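PDB 6AGH: calcium uptake protein 2, mitochondrial from Homo sapiens, which probably binds calcium through EF-hands and, as a MICU-family protein, helps control calcium entry through the mitochondrial calcium uniporter. Local coordinates for residues L26-F31 with I99-Y104. Numbering follows the deposited sequence.
Sequences LRKQRF and ISYTEY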
ATOM      1  N   LEU A  26     -20.556  -1.342  21.199  1.00114.83           N
ATOM      2  CA  LEU A  26     -21.436  -1.922  20.185  1.00108.74           C
ATOM      3  C   LEU A  26     -20.921  -3.274  19.699  1.00100.82           C
ATOM      4  O   LEU A  26     -21.702  -4.224  19.543  1.00 95.37           O
ATOM      5  CB  LEU A  26     -21.605  -0.940  19.019  1.00110.04           C
ATOM      6  CG  LEU A  26     -20.549  -0.828  17.911  1.00111.78           C
ATOM      7  CD1 LEU A  26     -21.088  -0.033  16.729  1.00115.21           C
ATOM      8  CD2 LEU A  26     -19.256  -0.207  18.425  1.00113.20           C
ATOM      9  N   ARG A  27     -19.609  -3.385  19.473  1.00 97.65           N
ATOM     10  CA  ARG A  27     -19.037  -4.654  19.032  1.00 91.44           C
ATOM     11  C   ARG A  27     -19.301  -5.753  20.050  1.00 92.25           C
ATOM     12  O   ARG A  27     -19.691  -6.871  19.687  1.00 96.41           O
ATOM     13  CB  ARG A  27     -17.536  -4.499  18.792  1.00 88.11           C
ATOM     14  CG  ARG A  27     -17.173  -3.867  17.458  1.00 92.54           C
ATOM     15  CD  ARG A  27     -17.141  -4.899  16.341  1.00 93.33           C
ATOM     16  NE  ARG A  27     -17.270  -4.283  15.023  1.00 97.67           N
ATOM     17  CZ  ARG A  27     -16.265  -3.727  14.354  1.00 96.31           C
ATOM     18  NH1 ARG A  27     -15.046  -3.709  14.876  1.00 94.52           N
ATOM     19  NH2 ARG A  27     -16.477  -3.191  13.160  1.00 95.59           N
ATOM     20  N   LYS A  28     -19.109  -5.450  21.334  1.00 87.12           N
ATOM     21  CA  LYS A  28     -19.340  -6.455  22.362  1.00 86.32           C
ATOM     22  C   LYS A  28     -20.821  -6.756  22.526  1.00 88.70           C
ATOM     23  O   LYS A  28     -21.185  -7.889  22.860  1.00 89.66           O
ATOM     24  CB  LYS A  28     -18.733  -6.007  23.690  1.00 91.94           C
ATOM     25  CG  LYS A  28     -18.612  -7.132  24.701  1.00 93.39           C
ATOM     26  CD  LYS A  28     -17.826  -6.705  25.923  1.00 96.41           C
ATOM     27  CE  LYS A  28     -17.441  -7.914  26.758  1.00 96.00           C
ATOM     28  NZ  LYS A  28     -16.619  -7.536  27.937  1.00103.73           N
ATOM     29  N   GLN A  29     -21.686  -5.764  22.310  1.00 92.21           N
ATOM     30  CA  GLN A  29     -23.117  -6.040  22.321  1.00 93.08           C
ATOM     31  C   GLN A  29     -23.472  -7.053  21.239  1.00 87.80           C
ATOM     32  O   GLN A  29     -24.181  -8.031  21.501  1.00 84.40           O
ATOM     33  CB  GLN A  29     -23.904  -4.742  22.137  1.00 96.93           C
ATOM     34  CG  GLN A  29     -23.589  -3.701  23.195  1.00100.74           C
ATOM     35  CD  GLN A  29     -23.854  -4.188  24.602  1.00107.17           C
ATOM     36  OE1 GLN A  29     -24.739  -5.014  24.830  1.00110.92           O
ATOM     37  NE2 GLN A  29     -23.063  -3.704  25.556  1.00106.83           N
ATOM     38  N   ARG A  30     -22.945  -6.857  20.028  1.00 82.79           N
ATOM     39  CA  ARG A  30     -23.208  -7.789  18.935  1.00 74.36           C
ATOM     40  C   ARG A  30     -22.664  -9.181  19.258  1.00 76.38           C
ATOM     41  O   ARG A  30     -23.369 -10.191  19.118  1.00 81.35           O
ATOM     42  CB  ARG A  30     -22.597  -7.242  17.645  1.00 64.49           C
ATOM     43  CG  ARG A  30     -22.845  -8.084  16.414  1.00 60.72           C
ATOM     44  CD  ARG A  30     -22.768  -7.204  15.172  1.00 65.39           C
ATOM     45  NE  ARG A  30     -23.537  -7.746  14.056  1.00 61.33           N
ATOM     46  CZ  ARG A  30     -23.167  -8.784  13.315  1.00 59.21           C
ATOM     47  NH1 ARG A  30     -22.025  -9.411  13.563  1.00 61.10           N
ATOM     48  NH2 ARG A  30     -23.943  -9.196  12.325  1.00 62.40           N
ATOM     49  N   PHE A  31     -21.393  -9.248  19.676  1.00 74.33           N
ATOM     50  CA  PHE A  31     -20.786 -10.508  20.106  1.00 61.04           C
ATOM     51  C   PHE A  31     -21.645 -11.215  21.146  1.00 63.27           C
ATOM     52  O   PHE A  31     -21.781 -12.445  21.125  1.00 64.46           O
ATOM     53  CB  PHE A  31     -19.385 -10.234  20.661  1.00 49.57           C
ATOM     54  CG  PHE A  31     -18.797 -11.372  21.451  1.00 48.61           C
ATOM     55  CD1 PHE A  31     -18.096 -12.387  20.821  1.00 45.85           C
ATOM     56  CD2 PHE A  31     -18.928 -11.414  22.832  1.00 51.31           C
ATOM     57  CE1 PHE A  31     -17.542 -13.422  21.555  1.00 45.88           C
ATOM     58  CE2 PHE A  31     -18.384 -12.450  23.568  1.00 51.35           C
ATOM     59  CZ  PHE A  31     -17.692 -13.456  22.928  1.00 48.67           C
ATOM     60  N   ILE A  99     -14.598 -19.481  21.394  1.00 51.81           N
ATOM     61  CA  ILE A  99     -13.980 -18.260  20.890  1.00 45.64           C
ATOM     62  C   ILE A  99     -14.316 -17.159  21.886  1.00 51.23           C
ATOM     63  O   ILE A  99     -15.491 -16.808  22.048  1.00 46.25           O
ATOM     64  CB  ILE A  99     -14.464 -17.885  19.482  1.00 40.31           C
ATOM     65  CG1 ILE A  99     -13.832 -18.809  18.439  1.00 39.12           C
ATOM     66  CG2 ILE A  99     -14.135 -16.429  19.167  1.00 52.34           C
ATOM     67  CD1 ILE A  99     -14.718 -19.066  17.241  1.00 37.63           C
ATOM     68  N   SER A 100     -13.302 -16.627  22.566  1.00 57.04           N
ATOM     69  CA  SER A 100     -13.529 -15.512  23.475  1.00 48.72           C
ATOM     70  C   SER A 100     -13.784 -14.231  22.680  1.00 49.96           C
ATOM     71  O   SER A 100     -13.707 -14.198  21.449  1.00 48.17           O
ATOM     72  CB  SER A 100     -12.353 -15.347  24.434  1.00 51.72           C
ATOM     73  OG  SER A 100     -11.115 -15.349  23.752  1.00 58.55           O
ATOM     74  N   TYR A 101     -14.103 -13.154  23.400  1.00 57.30           N
ATOM     75  CA  TYR A 101     -14.428 -11.896  22.738  1.00 66.51           C
ATOM     76  C   TYR A 101     -13.211 -11.302  22.030  1.00 71.46           C
ATOM     77  O   TYR A 101     -13.301 -10.899  20.861  1.00 71.08           O
ATOM     78  CB  TYR A 101     -15.002 -10.913  23.758  1.00 70.66           C
ATOM     79  CG  TYR A 101     -15.186  -9.517  23.224  1.00 76.34           C
ATOM     80  CD1 TYR A 101     -16.132  -9.250  22.245  1.00 76.94           C
ATOM     81  CD2 TYR A 101     -14.425  -8.461  23.709  1.00 74.51           C
ATOM     82  CE1 TYR A 101     -16.307  -7.976  21.755  1.00 73.53           C
ATOM     83  CE2 TYR A 101     -14.596  -7.179  23.226  1.00 72.74           C
ATOM     84  CZ  TYR A 101     -15.540  -6.944  22.249  1.00 76.38           C
ATOM     85  OH  TYR A 101     -15.713  -5.671  21.764  1.00 88.92           O
ATOM     86  N   THR A 102     -12.061 -11.258  22.714  1.00 71.99           N
ATOM     87  CA  THR A 102     -10.832 -10.777  22.084  1.00 69.11           C
ATOM     88  C   THR A 102     -10.475 -11.598  20.850  1.00 60.87           C
ATOM     89  O   THR A 102     -10.032 -11.043  19.839  1.00 64.12           O
ATOM     90  CB  THR A 102      -9.680 -10.789  23.087  1.00 66.62           C
ATOM     91  OG1 THR A 102      -9.669 -12.031  23.799  1.00 84.79           O
ATOM     92  CG2 THR A 102      -9.837  -9.649  24.083  1.00 63.58           C
ATOM     93  N   GLU A 103     -10.638 -12.922  20.920  1.00 56.75           N
ATOM     94  CA  GLU A 103     -10.387 -13.738  19.738  1.00 50.96           C
ATOM     95  C   GLU A 103     -11.397 -13.454  18.636  1.00 47.04           C
ATOM     96  O   GLU A 103     -11.090 -13.641  17.454  1.00 49.14           O
ATOM     97  CB  GLU A 103     -10.396 -15.226  20.092  1.00 51.35           C
ATOM     98  CG  GLU A 103      -9.452 -15.605  21.211  1.00 63.13           C
ATOM     99  CD  GLU A 103      -9.389 -17.101  21.428  1.00 69.88           C
ATOM    100  OE1 GLU A 103      -8.456 -17.565  22.117  1.00 76.58           O
ATOM    101  OE2 GLU A 103     -10.273 -17.816  20.913  1.00 75.71           O
ATOM    102  N   TYR A 104     -12.592 -12.985  18.997  1.00 54.01           N
ATOM    103  CA  TYR A 104     -13.596 -12.669  17.987  1.00 56.02           C
ATOM    104  C   TYR A 104     -13.266 -11.361  17.276  1.00 52.72           C
ATOM    105  O   TYR A 104     -13.430 -11.258  16.054  1.00 53.07           O
ATOM    106  CB  TYR A 104     -14.982 -12.619  18.635  1.00 48.06           C
ATOM    107  CG  TYR A 104     -16.008 -11.774  17.913  1.00 44.75           C
ATOM    108  CD1 TYR A 104     -16.693 -12.267  16.810  1.00 40.14           C
ATOM    109  CD2 TYR A 104     -16.310 -10.491  18.352  1.00 44.11           C
ATOM    110  CE1 TYR A 104     -17.641 -11.501  16.157  1.00 41.01           C
ATOM    111  CE2 TYR A 104     -17.255  -9.717  17.706  1.00 45.03           C
ATOM    112  CZ  TYR A 104     -17.917 -10.227  16.611  1.00 44.57           C
ATOM    113  OH  TYR A 104     -18.858  -9.456  15.968  1.00 47.01           O
TER
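F31 reaches from one helix to the first turn of another and packs against two tyrosines, Y101 and Y104, both on the same side of its ring, in a three-ring aromatic cluster. Y101 turns its edge to the face of F31, the centroids 5.1 Å apart and the planes at 65°, a T-shaped pair in which Y101 CD1 does the touching. The backbone joins in, since Y101 CA sits over the F31 ring, 3.9 Å from its centroid, as a CH-pi contact. Y104 meets F31 obliquely, CD2 lying 3.6 Å from F31 CD1. With CG anti to the backbone N (chi1 165°), F31 points toward this turn, where a flat apolar ring suits a buried place. The cluster joins helix 26-33 to the N-terminal end of helix 101-112, with S100 as N-cap; M45 adjoins F31 and Y104. Were F31 an alanine, the edge of Y101 would probably lose its aromatic face and a gap would open beside Y104. K28 suits the border because its aliphatic CG lies over the Y101 ring, 4.0 Å from the centroid, while NZ forms a salt bridge with E42. R30 turns its guanidinium edge to Y104 OH, but NH1 hydrogen-bonds the S53 carbonyl and NH2 that of E57.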